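Local atomic coordinates of hypothetical protein (Pseudomonas aeruginosa, PDB entry 2H9F), a protein that probably isomerises methylaconitate, as a member of the PrpF family of isomerases. Residues E159-L165 with S378-I383; T145-P151 with E174-L180; V23-L27 with F115-A119; R358-E362 with K374-S378. All blocks are in the same frame, centred on the assembly; numbering follows the deposited sequence.

Contact 1 of 4, residues E159-L165 with S378-I383. With CO (cobalt (II) ion), chain B.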
loop_
_atom_site.group_PDB
_atom_site.type_symbol
_atom_site.label_atom_id
_atom_site.label_comp_id
_atom_site.label_asym_id
_atom_site.label_seq_id
_atom_site.Cartn_x
_atom_site.Cartn_y
_atom_site.Cartn_z
ATOM N N GLU A 159 0.173 2.158 24.538
ATOM C CA GLU A 159 -0.049 2.384 23.129
ATOM C C GLU A 159 -1.457 2.787 22.830
ATOM O O GLU A 159 -1.709 3.560 21.924
ATOM C CB GLU A 159 0.207 1.108 22.327
ATOM C CG GLU A 159 1.587 0.561 22.406
ATOM C CD GLU A 159 1.774 -0.623 21.451
ATOM O OE1 GLU A 159 1.254 -1.740 21.737
ATOM O OE2 GLU A 159 2.431 -0.406 20.420
ATOM N N THR A 160 -2.397 2.217 23.575
ATOM C CA THR A 160 -3.796 2.394 23.264
ATOM C C THR A 160 -4.366 3.610 24.002
ATOM O O THR A 160 -3.797 4.082 24.999
ATOM C CB THR A 160 -4.562 1.164 23.673
ATOM O OG1 THR A 160 -4.354 0.894 25.070
ATOM C CG2 THR A 160 -4.143 -0.034 22.803
ATOM N N GLY A 161 -5.473 4.128 23.484
ATOM C CA GLY A 161 -6.066 5.328 24.038
ATOM C C GLY A 161 -7.045 5.993 23.102
ATOM O O GLY A 161 -7.448 5.408 22.103
ATOM N N ASP A 162 -7.454 7.210 23.474
ATOM C CA ASP A 162 -8.586 7.915 22.846
ATOM C C ASP A 162 -8.191 9.208 22.127
ATOM O O ASP A 162 -9.029 9.966 21.709
ATOM C CB ASP A 162 -9.662 8.170 23.897
ATOM C CG ASP A 162 -10.481 6.943 24.170
ATOM O OD1 ASP A 162 -10.495 6.011 23.330
ATOM O OD2 ASP A 162 -11.117 6.903 25.218
ATOM N N PHE A 163 -6.908 9.395 21.903
ATOM C CA PHE A 163 -6.393 10.546 21.187
ATOM C C PHE A 163 -6.466 10.369 19.683
ATOM O O PHE A 163 -5.916 9.409 19.143
ATOM C CB PHE A 163 -4.937 10.775 21.586
ATOM C CG PHE A 163 -4.280 11.831 20.790
ATOM C CD1 PHE A 163 -4.562 13.165 21.047
ATOM C CD2 PHE A 163 -3.405 11.506 19.769
ATOM C CE1 PHE A 163 -3.980 14.166 20.307
ATOM C CE2 PHE A 163 -2.816 12.534 19.009
ATOM C CZ PHE A 163 -3.107 13.851 19.296
ATOM N N GLU A 164 -7.139 11.304 19.008
ATOM C CA GLU A 164 -7.334 11.245 17.557
ATOM C C GLU A 164 -6.319 12.094 16.835
ATOM O O GLU A 164 -6.019 13.214 17.249
ATOM C CB GLU A 164 -8.696 11.785 17.148
ATOM C CG GLU A 164 -9.940 10.944 17.432
ATOM C CD GLU A 164 -11.269 11.706 17.121
ATOM N N LEU A 165 -5.808 11.574 15.721
ATOM C CA LEU A 165 -4.908 12.306 14.869
ATOM C C LEU A 165 -5.465 12.202 13.450
ATOM O O LEU A 165 -5.758 11.104 12.987
ATOM C CB LEU A 165 -3.516 11.698 14.953
ATOM C CG LEU A 165 -2.391 12.418 14.202
ATOM C CD1 LEU A 165 -2.163 13.800 14.790
ATOM C CD2 LEU A 165 -1.164 11.535 14.269
ATOM N N SER A 378 1.339 17.000 19.095
ATOM C CA SER A 378 0.953 15.700 19.589
ATOM C C SER A 378 0.698 14.740 18.440
ATOM O O SER A 378 0.054 15.081 17.426
ATOM C CB SER A 378 -0.334 15.812 20.404
ATOM O OG SER A 378 -0.074 16.460 21.635
ATOM N N ARG A 379 1.191 13.524 18.607
ATOM C CA ARG A 379 0.937 12.448 17.640
ATOM C C ARG A 379 0.700 11.172 18.398
ATOM O O ARG A 379 0.464 11.197 19.622
ATOM C CB ARG A 379 2.130 12.370 16.680
ATOM C CG ARG A 379 2.165 13.598 15.792
ATOM C CD ARG A 379 3.112 13.524 14.668
ATOM N NE ARG A 379 2.853 14.682 13.818
ATOM C CZ ARG A 379 3.778 15.374 13.130
ATOM N NH1 ARG A 379 5.093 15.066 13.174
ATOM N NH2 ARG A 379 3.364 16.418 12.398
ATOM N N SER A 380 0.648 10.058 17.684
ATOM C CA SER A 380 0.478 8.768 18.334
ATOM C C SER A 380 1.259 7.770 17.526
ATOM O O SER A 380 1.553 8.033 16.382
ATOM C CB SER A 380 -0.983 8.364 18.390
ATOM O OG SER A 380 -1.495 8.058 17.102
ATOM N N ALA A 381 1.544 6.625 18.130
ATOM C CA ALA A 381 2.283 5.524 17.497
ATOM C C ALA A 381 1.723 4.185 18.000
ATOM O O ALA A 381 1.219 4.089 19.111
ATOM C CB ALA A 381 3.691 5.610 17.838
ATOM N N ARG A 382 1.815 3.142 17.187
ATOM C CA ARG A 382 1.588 1.803 17.698
ATOM C C ARG A 382 2.310 0.740 16.883
ATOM O O ARG A 382 2.551 0.891 15.660
ATOM C CB ARG A 382 0.084 1.448 17.742
ATOM C CG ARG A 382 -0.619 1.505 16.454
ATOM C CD ARG A 382 -2.160 1.189 16.614
ATOM N NE ARG A 382 -2.363 -0.212 16.630
ATOM C CZ ARG A 382 -2.778 -0.960 15.614
ATOM N NH1 ARG A 382 -3.144 -0.486 14.435
ATOM N NH2 ARG A 382 -2.884 -2.250 15.823
ATOM N N ILE A 383 2.655 -0.343 17.573
ATOM C CA ILE A 383 3.223 -1.512 16.935
ATOM C C ILE A 383 2.149 -2.251 16.157
ATOM O O ILE A 383 1.065 -2.541 16.692
ATOM C CB ILE A 383 3.929 -2.455 17.971
ATOM C CG1 ILE A 383 5.228 -1.797 18.463
ATOM C CG2 ILE A 383 4.258 -3.828 17.314
ATOM C CD1 ILE A 383 5.856 -2.558 19.657
HETATM CO CO CO B . -10.746 3.919 23.794
HETATM O O HOH W 1 -9.519 3.552 22.163
HETATM O O HOH W 2 -4.245 8.648 17.128
#
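Ser378 sets its CB against the ring of Phe163, 3.6 Å from CZ. Its OG turns instead to Glu174. CG of Phe163 stands opposite the backbone N (chi1 173°), which carries the ring over to strand 369-386. The ring also reaches the next residue, with CE2 3.6 Å from Arg379 O. Leu165 spreads its methyls along the same strand: CD1 lies 3.7 Å from Ser378 O and CD2 lies 4.1 Å from Arg379 CA. Ser380 brings its CB to the edge of the Phe163 ring. A water joins Ser380 OG to Phe163 O, and OG also bonds Arg16. The buried N of Ser380 has no partner in the model. Arg382 sends its guanidinium away to Asp60 of the second subunit. Ile383 N donates to Glu159 OE2 at 2.9 Å, in a nearly straight bond (175°). On the outer side of loop 159-165, Asp162 OD1 binds a cobalt ion, with His4 of the second subunit as another ligand. Glu159 OE1 forms a salt bridge with Arg390 of that subunit and accepts a hydrogen bond from its Gln7. One buried carboxylate thus grips strand 369-386 with one oxygen and the neighbouring chain with the other, which should hold its rotation.

Contact 2 of 4, residues T145-P151 with E174-L180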
loop_
_atom_site.group_PDB
_atom_site.type_symbol
_atom_site.label_atom_id
_atom_site.label_comp_id
_atom_site.label_asym_id
_atom_site.label_seq_id
_atom_site.Cartn_x
_atom_site.Cartn_y
_atom_site.Cartn_z
ATOM N N THR A 145 17.676 17.684 18.439
ATOM C CA THR A 145 17.016 16.972 19.517
ATOM C C THR A 145 15.510 17.013 19.357
ATOM O O THR A 145 14.902 18.053 19.035
ATOM C CB THR A 145 17.400 17.606 20.850
ATOM O OG1 THR A 145 18.821 17.526 20.983
ATOM C CG2 THR A 145 16.702 16.913 22.056
ATOM N N ILE A 146 14.909 15.859 19.599
ATOM C CA ILE A 146 13.494 15.710 19.714
ATOM C C ILE A 146 13.261 15.025 21.073
ATOM O O ILE A 146 13.943 14.055 21.405
ATOM C CB ILE A 146 12.894 14.803 18.611
ATOM C CG1 ILE A 146 13.314 15.258 17.217
ATOM C CG2 ILE A 146 11.356 14.735 18.730
ATOM C CD1 ILE A 146 12.925 14.249 16.118
ATOM N N ILE A 147 12.317 15.551 21.852
ATOM C CA ILE A 147 11.918 14.958 23.111
ATOM C C ILE A 147 10.543 14.404 22.850
ATOM O O ILE A 147 9.680 15.122 22.363
ATOM C CB ILE A 147 11.785 15.993 24.260
ATOM C CG1 ILE A 147 13.046 16.842 24.374
ATOM C CG2 ILE A 147 11.473 15.269 25.572
ATOM C CD1 ILE A 147 14.289 16.074 24.596
ATOM N N ALA A 148 10.389 13.117 23.114
ATOM C CA ALA A 148 9.130 12.418 23.002
ATOM C C ALA A 148 8.684 12.028 24.414
ATOM O O ALA A 148 9.371 11.292 25.133
ATOM C CB ALA A 148 9.282 11.187 22.098
ATOM N N HIS A 149 7.522 12.537 24.806
ATOM C CA HIS A 149 6.948 12.239 26.089
ATOM C C HIS A 149 6.032 11.059 25.908
ATOM O O HIS A 149 4.881 11.205 25.474
ATOM C CB HIS A 149 6.197 13.455 26.614
ATOM C CG HIS A 149 7.054 14.682 26.745
ATOM N ND1 HIS A 149 7.672 15.031 27.920
ATOM C CD2 HIS A 149 7.366 15.653 25.856
ATOM C CE1 HIS A 149 8.350 16.147 27.743
ATOM N NE2 HIS A 149 8.192 16.540 26.497
ATOM N N VAL A 150 6.542 9.875 26.235
ATOM C CA VAL A 150 5.866 8.639 25.903
ATOM C C VAL A 150 5.186 8.091 27.124
ATOM O O VAL A 150 5.827 7.875 28.151
ATOM C CB VAL A 150 6.887 7.593 25.326
ATOM C CG1 VAL A 150 6.193 6.269 25.022
ATOM C CG2 VAL A 150 7.526 8.122 24.109
ATOM N N PRO A 151 3.861 7.854 27.049
ATOM C CA PRO A 151 3.233 7.333 28.229
ATOM C C PRO A 151 3.551 5.881 28.460
ATOM O O PRO A 151 3.750 5.123 27.500
ATOM C CB PRO A 151 1.739 7.526 27.935
ATOM C CG PRO A 151 1.649 7.397 26.449
ATOM C CD PRO A 151 2.904 8.017 25.939
ATOM N N GLU A 174 -1.793 9.475 23.321
ATOM C CA GLU A 174 -1.143 10.708 22.870
ATOM C C GLU A 174 0.310 10.701 23.273
ATOM O O GLU A 174 0.645 10.326 24.398
ATOM C CB GLU A 174 -1.870 11.919 23.487
ATOM C CG GLU A 174 -1.289 13.225 23.089
ATOM C CD GLU A 174 -2.059 14.416 23.657
ATOM O OE1 GLU A 174 -3.009 14.199 24.446
ATOM O OE2 GLU A 174 -1.758 15.571 23.275
ATOM N N ILE A 175 1.171 11.021 22.318
ATOM C CA ILE A 175 2.591 11.250 22.565
ATOM C C ILE A 175 2.845 12.692 22.165
ATOM O O ILE A 175 2.677 13.067 21.008
ATOM C CB ILE A 175 3.490 10.347 21.714
ATOM C CG1 ILE A 175 3.260 8.884 22.113
ATOM C CG2 ILE A 175 4.949 10.685 21.936
ATOM C CD1 ILE A 175 3.864 7.800 21.169
ATOM N N VAL A 176 3.239 13.518 23.121
ATOM C CA VAL A 176 3.613 14.896 22.839
ATOM C C VAL A 176 5.090 14.915 22.433
ATOM O O VAL A 176 5.919 14.312 23.103
ATOM C CB VAL A 176 3.423 15.769 24.124
ATOM C CG1 VAL A 176 3.969 17.168 23.934
ATOM C CG2 VAL A 176 1.949 15.777 24.555
ATOM N N LEU A 177 5.402 15.612 21.337
ATOM C CA LEU A 177 6.753 15.762 20.859
ATOM C C LEU A 177 7.190 17.196 20.998
ATOM O O LEU A 177 6.392 18.088 20.719
ATOM C CB LEU A 177 6.841 15.389 19.369
ATOM C CG LEU A 177 6.444 13.974 18.911
ATOM C CD1 LEU A 177 6.355 13.927 17.379
ATOM C CD2 LEU A 177 7.411 12.904 19.454
ATOM N N GLU A 178 8.457 17.414 21.371
ATOM C CA GLU A 178 9.068 18.735 21.377
ATOM C C GLU A 178 10.301 18.715 20.490
ATOM O O GLU A 178 11.241 17.992 20.768
ATOM C CB GLU A 178 9.542 19.187 22.779
ATOM C CG GLU A 178 8.588 18.929 23.882
ATOM C CD GLU A 178 8.991 19.609 25.203
ATOM O OE1 GLU A 178 10.170 19.928 25.409
ATOM O OE2 GLU A 178 8.086 19.832 26.028
ATOM N N PHE A 179 10.277 19.535 19.448
ATOM C CA PHE A 179 11.408 19.709 18.572
ATOM C C PHE A 179 12.177 20.920 19.052
ATOM O O PHE A 179 11.696 22.052 18.981
ATOM C CB PHE A 179 10.918 19.887 17.143
ATOM C CG PHE A 179 10.259 18.665 16.583
ATOM C CD1 PHE A 179 8.944 18.383 16.875
ATOM C CD2 PHE A 179 10.965 17.770 15.801
ATOM C CE1 PHE A 179 8.320 17.249 16.376
ATOM C CE2 PHE A 179 10.345 16.621 15.281
ATOM C CZ PHE A 179 9.021 16.371 15.582
ATOM N N LEU A 180 13.374 20.683 19.568
ATOM C CA LEU A 180 14.176 21.746 20.122
ATOM C C LEU A 180 14.923 22.488 19.024
ATOM O O LEU A 180 15.464 21.880 18.098
ATOM C CB LEU A 180 15.173 21.197 21.140
ATOM C CG LEU A 180 14.558 20.410 22.305
ATOM C CD1 LEU A 180 15.617 20.175 23.414
ATOM C CD2 LEU A 180 13.354 21.088 22.920
HETATM O O HOH W 3 17.955 20.628 18.517
HETATM O O HOH W 4 14.479 19.643 16.785
HETATM O O HOH W 5 2.714 12.612 26.117
#
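Ile147 and Glu178 form a two-way hydrogen-bonded pair between the antiparallel segments 145-151 and 175-180, whose axes approach to 4.7 Å with their directions at 164°. Ile147 N donates to Glu178 O, and Glu178 N returns a bond of 2.8 Å to Ile147 O. His149 N adds a nearly straight bond to Val176 O. Leu180 N donates to Thr145 O. Waters extend the pairing at both ends: one joins His149 O to Val176 N, and two join Thr145 to Leu180 O. The strands belong to the N-terminal half of a diaminopimelate epimerase-like fold, in which strands wrap a central helix. Here that helix is 106-118. The side chains of Ile146, Ala148, Leu177 and Phe179 share one face of the strand pair, and Ile146 and Leu177 touch the helix. Ile146 and Phe179 lie side by side in a non-hydrogen-bonded pair. Ile146 CG2 sits over one face of the Phe179 ring, 4.2 Å from its centroid, in a CH-pi contact. Ile146 CD1 meets Phe179 CE2 at 3.6 Å. Leu177 CD2 packs on Ala148 CB at 3.7 Å. At the end of the pair Thr145 CG2 touches Leu180 CD1, while Thr145 OG1 bonds His83. On the other face, CG of His149 lies opposite the carbonyl carbon (chi1 -58°), which brings the imidazole across Glu178. Ring and carboxylate planes are 61° apart. Glu178 CG lies at the ring edge, and His149 NE2 stands 3.3 Å from Glu178 OE2.

Contact 3 of 4, residues V23-L27 with F115-A119. With SO4 (sulfate ion), chain H.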
loop_
_atom_site.group_PDB
_atom_site.type_symbol
_atom_site.label_atom_id
_atom_site.label_comp_id
_atom_site.label_asym_id
_atom_site.label_seq_id
_atom_site.Cartn_x
_atom_site.Cartn_y
_atom_site.Cartn_z
ATOM N N VAL A 23 9.544 0.284 9.078
ATOM C CA VAL A 23 10.116 -0.914 9.614
ATOM C C VAL A 23 11.265 -0.427 10.464
ATOM O O VAL A 23 12.120 0.279 9.950
ATOM C CB VAL A 23 10.676 -1.880 8.539
ATOM C CG1 VAL A 23 11.170 -3.158 9.219
ATOM C CG2 VAL A 23 9.642 -2.204 7.452
ATOM N N PHE A 24 11.235 -0.778 11.759
ATOM C CA PHE A 24 12.197 -0.314 12.737
ATOM C C PHE A 24 13.181 -1.417 13.161
ATOM O O PHE A 24 12.805 -2.558 13.433
ATOM C CB PHE A 24 11.493 0.254 13.977
ATOM C CG PHE A 24 10.869 1.599 13.782
ATOM C CD1 PHE A 24 9.759 1.767 12.957
ATOM C CD2 PHE A 24 11.320 2.680 14.496
ATOM C CE1 PHE A 24 9.173 2.988 12.791
ATOM C CE2 PHE A 24 10.727 3.904 14.350
ATOM C CZ PHE A 24 9.659 4.064 13.493
ATOM N N PHE A 25 14.455 -1.030 13.210
ATOM C CA PHE A 25 15.510 -1.918 13.633
ATOM C C PHE A 25 16.320 -1.326 14.769
ATOM O O PHE A 25 16.635 -0.152 14.731
ATOM C CB PHE A 25 16.491 -2.125 12.471
ATOM C CG PHE A 25 15.868 -2.704 11.260
ATOM C CD1 PHE A 25 15.276 -1.889 10.318
ATOM C CD2 PHE A 25 15.863 -4.080 11.062
ATOM C CE1 PHE A 25 14.664 -2.433 9.176
ATOM C CE2 PHE A 25 15.316 -4.629 9.896
ATOM C CZ PHE A 25 14.731 -3.797 8.947
ATOM N N ARG A 26 16.727 -2.156 15.724
ATOM C CA ARG A 26 17.887 -1.800 16.566
ATOM C C ARG A 26 19.176 -1.999 15.809
ATOM O O ARG A 26 19.350 -3.021 15.140
ATOM C CB ARG A 26 17.962 -2.662 17.795
ATOM C CG ARG A 26 16.640 -2.850 18.502
ATOM C CD ARG A 26 16.804 -3.485 19.848
ATOM N NE ARG A 26 17.463 -4.775 19.776
ATOM C CZ ARG A 26 17.766 -5.527 20.825
ATOM N NH1 ARG A 26 17.475 -5.123 22.057
ATOM N NH2 ARG A 26 18.416 -6.675 20.637
ATOM N N LEU A 27 20.127 -1.078 15.947
ATOM C CA LEU A 27 21.397 -1.214 15.232
ATOM C C LEU A 27 22.065 -2.580 15.458
ATOM O O LEU A 27 22.500 -3.224 14.515
ATOM C CB LEU A 27 22.352 -0.084 15.621
ATOM C CG LEU A 27 23.740 -0.063 15.007
ATOM C CD1 LEU A 27 23.719 0.149 13.487
ATOM C CD2 LEU A 27 24.538 1.018 15.725
ATOM N N PHE A 115 9.571 3.077 20.063
ATOM C CA PHE A 115 10.456 1.969 19.772
ATOM C C PHE A 115 11.662 1.971 20.669
ATOM O O PHE A 115 12.160 0.912 21.007
ATOM C CB PHE A 115 10.933 2.040 18.321
ATOM C CG PHE A 115 11.769 0.859 17.891
ATOM C CD1 PHE A 115 11.229 -0.419 17.894
ATOM C CD2 PHE A 115 13.074 1.027 17.480
ATOM C CE1 PHE A 115 11.994 -1.497 17.489
ATOM C CE2 PHE A 115 13.814 -0.034 17.103
ATOM C CZ PHE A 115 13.259 -1.298 17.097
ATOM N N ALA A 116 12.154 3.163 21.029
ATOM C CA ALA A 116 13.287 3.276 21.944
ATOM C C ALA A 116 13.027 2.468 23.198
ATOM O O ALA A 116 13.923 1.834 23.726
ATOM C CB ALA A 116 13.528 4.736 22.332
ATOM N N LEU A 117 11.773 2.504 23.670
ATOM C CA LEU A 117 11.354 1.743 24.851
ATOM C C LEU A 117 11.085 0.261 24.560
ATOM O O LEU A 117 11.547 -0.599 25.333
ATOM C CB LEU A 117 10.150 2.406 25.501
ATOM C CG LEU A 117 10.437 3.781 26.155
ATOM C CD1 LEU A 117 9.140 4.556 26.381
ATOM C CD2 LEU A 117 11.151 3.581 27.462
ATOM N N HIS A 118 10.393 -0.058 23.461
ATOM C CA HIS A 118 10.203 -1.462 23.117
ATOM C C HIS A 118 11.560 -2.132 22.905
ATOM O O HIS A 118 11.735 -3.273 23.259
ATOM C CB HIS A 118 9.326 -1.624 21.877
ATOM C CG HIS A 118 7.985 -0.962 21.981
ATOM N ND1 HIS A 118 7.000 -1.383 22.849
ATOM C CD2 HIS A 118 7.469 0.087 21.301
ATOM C CE1 HIS A 118 5.933 -0.627 22.682
ATOM N NE2 HIS A 118 6.193 0.266 21.740
ATOM N N ALA A 119 12.517 -1.390 22.389
ATOM C CA ALA A 119 13.816 -1.931 22.066
ATOM C C ALA A 119 14.789 -2.040 23.214
ATOM O O ALA A 119 15.908 -2.562 23.017
ATOM C CB ALA A 119 14.448 -1.120 20.954
HETATM S S SO4 H . 18.493 -8.378 24.088
HETATM O O1 SO4 H . 17.093 -7.985 23.901
HETATM O O2 SO4 H . 19.360 -7.195 24.085
HETATM O O3 SO4 H . 18.609 -9.065 25.375
HETATM O O4 SO4 H . 18.904 -9.287 23.015
#
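Phe24 lays its CB squarely over one face of the Phe115 ring. CB is 3.7 Å from the ring centroid and almost on the ring normal, a close CH-pi contact. The two side chains run past one another head to tail, and the rings meet obliquely, with their planes at 57°. CD2 of Phe24 touches CD2 of Phe115 at 3.8 Å. CG of Phe115 is opposite its own backbone N (chi1 -175°), which extends the ring to the strand. The next residue, Phe25, turns its side chain away from the helix to meet the ring of Phe45. Its carbonyl carbon still lies at the edge of the Phe115 ring, 3.7 Å from CE2. This is strand 20-26 packing on the C-terminal end of helix 106-118, consistent with the strand-wrapped helix of the diaminopimelate epimerase fold. Leu75 and Thr13, on neighbouring strands, touch the same ring. Arg26 then presents its backbone N to the edge of Phe115. Ala119 CB covers the ring face opposite Phe24. The aliphatic part of Arg26 runs past that methyl, with CD 3.5 Å from Ala119 CB. The bend of the arginine at chi3 goes with a hydrogen bond from NH1 to Ala119 O of 3.2 Å, with the oxygen in the guanidinium plane. NE forms a salt bridge with Asp29. NH1 makes weak bonds to two oxygens of a sulfate ion, probably picked up from the crystallisation liquor.

Contact 4 of 4, residues R358-E362 with K374-S378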
loop_
_atom_site.group_PDB
_atom_site.type_symbol
_atom_site.label_atom_id
_atom_site.label_comp_id
_atom_site.label_asym_id
_atom_site.label_seq_id
_atom_site.Cartn_x
_atom_site.Cartn_y
_atom_site.Cartn_z
ATOM N N ARG A 358 -4.120 20.931 19.042
ATOM C CA ARG A 358 -3.299 21.570 20.050
ATOM C C ARG A 358 -1.839 21.611 19.624
ATOM O O ARG A 358 -1.178 20.568 19.394
ATOM C CB ARG A 358 -3.398 20.823 21.360
ATOM C CG ARG A 358 -2.812 21.546 22.558
ATOM C CD ARG A 358 -2.649 20.588 23.736
ATOM N NE ARG A 358 -1.863 21.142 24.851
ATOM C CZ ARG A 358 -0.525 21.067 24.989
ATOM N NH1 ARG A 358 0.272 20.465 24.090
ATOM N NH2 ARG A 358 0.022 21.622 26.070
ATOM N N VAL A 359 -1.330 22.822 19.506
ATOM C CA VAL A 359 0.057 23.030 19.152
ATOM C C VAL A 359 0.706 23.985 20.153
ATOM O O VAL A 359 0.017 24.643 20.925
ATOM C CB VAL A 359 0.207 23.573 17.722
ATOM C CG1 VAL A 359 -0.270 22.540 16.705
ATOM C CG2 VAL A 359 -0.478 24.936 17.551
ATOM N N GLY A 360 2.032 24.050 20.138
ATOM C CA GLY A 360 2.739 24.881 21.060
ATOM C C GLY A 360 4.072 25.310 20.536
ATOM O O GLY A 360 4.599 24.738 19.577
ATOM N N ALA A 361 4.617 26.332 21.181
ATOM C CA ALA A 361 5.926 26.842 20.832
ATOM C C ALA A 361 6.518 27.623 21.980
ATOM O O ALA A 361 5.807 28.097 22.870
ATOM C CB ALA A 361 5.837 27.713 19.640
ATOM N N GLU A 362 7.832 27.735 21.952
ATOM C CA GLU A 362 8.562 28.683 22.780
ATOM C C GLU A 362 9.511 29.445 21.897
ATOM O O GLU A 362 10.058 28.893 20.947
ATOM C CB GLU A 362 9.357 27.985 23.863
ATOM C CG GLU A 362 8.486 27.500 24.996
ATOM C CD GLU A 362 9.317 26.936 26.157
ATOM O OE1 GLU A 362 10.548 27.258 26.244
ATOM O OE2 GLU A 362 8.735 26.151 26.955
ATOM N N LYS A 374 11.413 25.999 20.641
ATOM C CA LYS A 374 10.661 24.740 20.590
ATOM C C LYS A 374 9.476 24.796 19.653
ATOM O O LYS A 374 8.786 25.799 19.597
ATOM C CB LYS A 374 10.061 24.379 21.943
ATOM C CG LYS A 374 11.032 24.154 23.093
ATOM C CD LYS A 374 10.222 23.831 24.341
ATOM C CE LYS A 374 11.071 23.437 25.526
ATOM N NZ LYS A 374 10.216 23.052 26.678
ATOM N N ALA A 375 9.231 23.677 18.972
ATOM C CA ALA A 375 7.940 23.366 18.345
ATOM C C ALA A 375 7.346 22.163 19.064
ATOM O O ALA A 375 8.002 21.151 19.229
ATOM C CB ALA A 375 8.111 23.046 16.884
ATOM N N ILE A 376 6.093 22.262 19.449
ATOM C CA ILE A 376 5.428 21.238 20.239
ATOM C C ILE A 376 4.160 20.791 19.529
ATOM O O ILE A 376 3.351 21.609 19.081
ATOM C CB ILE A 376 5.076 21.781 21.661
ATOM C CG1 ILE A 376 6.336 22.340 22.350
ATOM C CG2 ILE A 376 4.455 20.669 22.535
ATOM C CD1 ILE A 376 6.080 23.151 23.580
HETATM N N MSE A 377 3.987 19.479 19.408
HETATM C CA MSE A 377 2.804 18.898 18.767
HETATM C C MSE A 377 2.533 17.526 19.336
HETATM O O MSE A 377 3.377 16.962 20.006
HETATM C CB MSE A 377 3.034 18.802 17.281
HETATM C CG MSE A 377 4.227 17.902 16.932
HETATM SE SE MSE A 377 4.796 18.126 15.095
HETATM C CE MSE A 377 5.725 19.784 15.215
ATOM N N SER A 378 1.339 17.000 19.095
ATOM C CA SER A 378 0.953 15.700 19.589
ATOM C C SER A 378 0.698 14.740 18.440
ATOM O O SER A 378 0.054 15.081 17.426
ATOM C CB SER A 378 -0.334 15.812 20.404
ATOM O OG SER A 378 -0.074 16.460 21.635
HETATM O O HOH W 6 -0.537 18.741 17.533
HETATM O O HOH W 7 0.546 19.361 21.570
#
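Gly360 and Ile376 exchange backbone hydrogen bonds in both directions, at the middle of the beta hairpin formed by strands 355-366 and 369-386. Gly360 N meets Ile376 O at 3.0 Å. Ile376 N returns a bond of 2.9 Å to Gly360 O. Glu362 and Lys374 form a second such pair, with longer bonds of 3.2 Å each way. Between them the CA of Ala361 makes a CA-H...O contact with Lys374 O at 3.3 Å. Ile376 packs its side chain against the backbone of Gly360, which has no side chain, with Ile376 CB 3.6 Å from Gly360 O. Two waters join the strands at the other end. One links Arg358 O to Ser378 N. The second donates to Arg358 O and Ser378 OG and accepts from Arg358 NH1. Ser378 OG also bonds Glu174. The charged pair is Glu362 with Lys374. Both chains are extended and run side by side, and Lys374 NZ reaches Glu362 OE2 in a weak salt bridge of 3.4 Å. Glu178, on the next strand, lies in a long, weak ion pair with the same NZ. The lysine charge is therefore probably shared between two carboxylates, which links the hairpin to strand 175-180.

Overall arrangement
From the N terminus, contact 3 closes first, tying strand 20-26 to the end of helix 106-118. Contact 2 opens next at 145-151, and contact 1 opens at 159-165 before contact 2 closes at 174-180, so these two cross. The long loop of contact 1 holds contact 4, the hairpin 358-362 with 374-378. Contact 1 closes just after it at 378-383, and the two share Ser378. Strand 369-386 unites contacts 1 and 4 and pairs with strand 175-180 of contact 2. Contact 3 lies in series with the rest, but Leu117 reaches Val150 of contact 2, and His118 packs on Ile383 of contact 1.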